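Local coordinates for protein Ifi204 (Mus musculus domesticus, PDB 5YZW) that probably senses DNA in innate immunity, its HIN domain being the part that recognises the nucleic acid, at residues L16-P21 against R31-T36. Residues are numbered along the deposited sequence; the frame is centred on the assembly and turned at random.
Sequences LKVTEP and RMFHAT
The antiparallel beta hairpin of strands 11-25 and 30-38, in the first OB-type half of the HIN domain, carries a classic beta bulge where L16 and K17 both face T36. T36 O accepts a hydrogen bond from L16 N at 2.8 Å and a weak one from K17 N, while T36 N returns one to K17 O. T19 N gives the next backbone hydrogen bond, to H34 O at 2.9 Å. Beyond it the backbone of 19-21 leaves the regular pairing, and a side chain replaces the backbone acceptor: H34 N points almost straight (178°) at T19 OG1, 3.2 Å away. With chi1 at 75°, OG1 lies between the backbone N and carbonyl carbon of T19, where it also donates to E20 O at 2.8 Å. A valine at T19 would probably leave H34 N without this acceptor and E20 O without its donor, freeing this backbone to shift. V18 CG2 meets F33 CD1 obliquely at 3.4 Å, and T19 CG2 lies beside H34 CB. K17, bent at chi2 (94°), lays CG and CE across T36 OG1. At the far end, P21 C lies over one face of the R31 guanidinium, toward its rim; R31 NH1 is hydrogen-bonded to T23 OG1. Strand 43-48 flanks 31-36, F57 meets the F33 ring edge-to-face, helix 96-103 touches L16 and T36, and H34 NE2 and E20 OE2 hydrogen-bond H187 O and Y189 OH of the second OB half.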
ATOM      1  N   LEU A  16       7.955  -4.598  -8.113  1.00 43.39           N
ATOM      2  CA  LEU A  16       8.538  -5.272  -6.955  1.00 48.12           C
ATOM      3  C   LEU A  16       7.537  -6.150  -6.210  1.00 48.28           C
ATOM      4  O   LEU A  16       7.838  -7.302  -5.898  1.00 56.11           O
ATOM      5  CB  LEU A  16       9.134  -4.241  -5.993  1.00 49.99           C
ATOM      6  CG  LEU A  16      10.236  -3.356  -6.601  1.00 56.05           C
ATOM      7  CD1 LEU A  16      10.958  -2.588  -5.519  1.00 53.70           C
ATOM      8  CD2 LEU A  16      11.224  -4.155  -7.415  1.00 54.21           C
ATOM      9  N   LYS A  17       6.351  -5.631  -5.926  1.00 48.69           N
ATOM     10  CA  LYS A  17       5.349  -6.324  -5.124  1.00 46.00           C
ATOM     11  C   LYS A  17       3.979  -5.787  -5.507  1.00 50.58           C
ATOM     12  O   LYS A  17       3.847  -4.639  -5.947  1.00 46.36           O
ATOM     13  CB  LYS A  17       5.641  -6.176  -3.620  1.00 50.90           C
ATOM     14  CG  LYS A  17       5.087  -4.932  -2.910  1.00 74.18           C
ATOM     15  CD  LYS A  17       3.715  -5.128  -2.220  1.00 92.79           C
ATOM     16  CE  LYS A  17       3.073  -3.772  -1.873  1.00 87.17           C
ATOM     17  NZ  LYS A  17       1.810  -3.970  -1.155  1.00 83.44           N
ATOM     18  N   VAL A  18       2.967  -6.647  -5.386  1.00 44.89           N
ATOM     19  CA  VAL A  18       1.604  -6.302  -5.774  1.00 39.28           C
ATOM     20  C   VAL A  18       0.655  -6.970  -4.780  1.00 48.23           C
ATOM     21  O   VAL A  18       0.977  -8.015  -4.214  1.00 46.74           O
ATOM     22  CB  VAL A  18       1.335  -6.751  -7.232  1.00 44.19           C
ATOM     23  CG1 VAL A  18       1.313  -8.268  -7.329  1.00 47.80           C
ATOM     24  CG2 VAL A  18       0.015  -6.173  -7.772  1.00 48.48           C
ATOM     25  N   THR A  19      -0.505  -6.352  -4.542  1.00 43.38           N
ATOM     26  CA  THR A  19      -1.607  -7.028  -3.859  1.00 44.61           C
ATOM     27  C   THR A  19      -2.562  -7.599  -4.891  1.00 46.98           C
ATOM     28  O   THR A  19      -2.621  -7.137  -6.033  1.00 47.67           O
ATOM     29  CB  THR A  19      -2.437  -6.107  -2.949  1.00 47.83           C
ATOM     30  OG1 THR A  19      -3.296  -5.274  -3.755  1.00 43.97           O
ATOM     31  CG2 THR A  19      -1.581  -5.271  -2.013  1.00 41.93           C
ATOM     32  N   GLU A  20      -3.351  -8.583  -4.456  1.00 43.76           N
ATOM     33  CA  GLU A  20      -4.485  -9.037  -5.237  1.00 40.91           C
ATOM     34  C   GLU A  20      -5.434  -7.860  -5.448  1.00 43.86           C
ATOM     35  O   GLU A  20      -5.401  -6.880  -4.692  1.00 41.66           O
ATOM     36  CB  GLU A  20      -5.217 -10.169  -4.504  1.00 49.90           C
ATOM     37  CG  GLU A  20      -5.788  -9.686  -3.176  1.00 54.97           C
ATOM     38  CD  GLU A  20      -6.514 -10.772  -2.381  1.00 69.94           C
ATOM     39  OE1 GLU A  20      -6.877 -11.822  -2.957  1.00 76.56           O
ATOM     40  OE2 GLU A  20      -6.708 -10.566  -1.165  1.00 68.02           O
ATOM     41  N   PRO A  21      -6.300  -7.929  -6.451  1.00 47.07           N
ATOM     42  CA  PRO A  21      -7.316  -6.886  -6.590  1.00 48.67           C
ATOM     43  C   PRO A  21      -8.402  -7.065  -5.538  1.00 52.01           C
ATOM     44  O   PRO A  21      -8.629  -8.155  -5.007  1.00 48.77           O
ATOM     45  CB  PRO A  21      -7.866  -7.089  -8.006  1.00 47.48           C
ATOM     46  CG  PRO A  21      -7.450  -8.467  -8.397  1.00 56.88           C
ATOM     47  CD  PRO A  21      -6.239  -8.828  -7.619  1.00 51.10           C
ATOM     48  N   ARG A  31     -12.948  -1.694  -8.425  1.00 50.63           N
ATOM     49  CA  ARG A  31     -11.797  -2.514  -8.072  1.00 49.92           C
ATOM     50  C   ARG A  31     -10.487  -1.749  -8.223  1.00 52.18           C
ATOM     51  O   ARG A  31     -10.358  -0.845  -9.063  1.00 47.60           O
ATOM     52  CB  ARG A  31     -11.734  -3.794  -8.925  1.00 49.33           C
ATOM     53  CG  ARG A  31     -13.056  -4.553  -9.009  1.00 50.86           C
ATOM     54  CD  ARG A  31     -13.159  -5.666  -7.959  1.00 53.20           C
ATOM     55  NE  ARG A  31     -12.225  -6.776  -8.163  1.00 50.04           N
ATOM     56  CZ  ARG A  31     -12.089  -7.785  -7.303  1.00 56.47           C
ATOM     57  NH1 ARG A  31     -12.827  -7.802  -6.195  1.00 50.44           N
ATOM     58  NH2 ARG A  31     -11.231  -8.774  -7.543  1.00 47.42           N
ATOM     59  N   MET A  32      -9.504  -2.150  -7.416  1.00 41.02           N
ATOM     60  CA  MET A  32      -8.166  -1.582  -7.488  1.00 42.96           C
ATOM     61  C   MET A  32      -7.190  -2.628  -6.962  1.00 47.03           C
ATOM     62  O   MET A  32      -7.598  -3.619  -6.349  1.00 43.95           O
ATOM     63  CB  MET A  32      -8.089  -0.277  -6.689  1.00 43.62           C
ATOM     64  CG  MET A  32      -7.938  -0.505  -5.195  1.00 49.20           C
ATOM     65  SD  MET A  32      -8.002   1.019  -4.249  1.00 49.59           S
ATOM     66  CE  MET A  32      -6.327   1.628  -4.503  1.00 46.83           C
ATOM     67  N   PHE A  33      -5.891  -2.428  -7.238  1.00 39.46           N
ATOM     68  CA  PHE A  33      -4.850  -3.067  -6.439  1.00 36.97           C
ATOM     69  C   PHE A  33      -3.708  -2.083  -6.217  1.00 39.04           C
ATOM     70  O   PHE A  33      -3.654  -1.000  -6.818  1.00 41.95           O
ATOM     71  CB  PHE A  33      -4.340  -4.393  -7.036  1.00 37.81           C
ATOM     72  CG  PHE A  33      -3.762  -4.273  -8.431  1.00 44.64           C
ATOM     73  CD1 PHE A  33      -2.426  -3.937  -8.618  1.00 39.45           C
ATOM     74  CD2 PHE A  33      -4.540  -4.529  -9.539  1.00 42.02           C
ATOM     75  CE1 PHE A  33      -1.860  -3.846  -9.923  1.00 41.42           C
ATOM     76  CE2 PHE A  33      -3.998  -4.435 -10.846  1.00 45.60           C
ATOM     77  CZ  PHE A  33      -2.660  -4.090 -11.026  1.00 41.22           C
ATOM     78  N   HIS A  34      -2.811  -2.462  -5.305  1.00 38.98           N
ATOM     79  CA  HIS A  34      -1.638  -1.679  -4.939  1.00 40.67           C
ATOM     80  C   HIS A  34      -0.396  -2.381  -5.470  1.00 45.86           C
ATOM     81  O   HIS A  34      -0.341  -3.615  -5.510  1.00 41.04           O
ATOM     82  CB  HIS A  34      -1.507  -1.528  -3.416  1.00 37.72           C
ATOM     83  CG  HIS A  34      -2.459  -0.550  -2.804  1.00 44.74           C
ATOM     84  ND1 HIS A  34      -2.159   0.787  -2.638  1.00 46.96           N
ATOM     85  CD2 HIS A  34      -3.692  -0.725  -2.275  1.00 45.31           C
ATOM     86  CE1 HIS A  34      -3.181   1.396  -2.064  1.00 45.22           C
ATOM     87  NE2 HIS A  34      -4.128   0.503  -1.840  1.00 45.63           N
ATOM     88  N   ALA A  35       0.596  -1.593  -5.882  1.00 38.77           N
ATOM     89  CA  ALA A  35       1.871  -2.122  -6.335  1.00 42.76           C
ATOM     90  C   ALA A  35       2.981  -1.229  -5.817  1.00 40.74           C
ATOM     91  O   ALA A  35       2.794  -0.018  -5.638  1.00 40.96           O
ATOM     92  CB  ALA A  35       1.959  -2.203  -7.873  1.00 42.11           C
ATOM     93  N   THR A  36       4.138  -1.836  -5.572  1.00 39.75           N
ATOM     94  CA  THR A  36       5.387  -1.116  -5.372  1.00 41.98           C
ATOM     95  C   THR A  36       6.271  -1.347  -6.596  1.00 45.02           C
ATOM     96  O   THR A  36       6.392  -2.489  -7.058  1.00 44.77           O
ATOM     97  CB  THR A  36       6.069  -1.585  -4.086  1.00 39.30           C
ATOM     98  OG1 THR A  36       5.245  -1.218  -2.970  1.00 51.78           O
ATOM     99  CG2 THR A  36       7.423  -0.920  -3.924  1.00 41.34           C
TER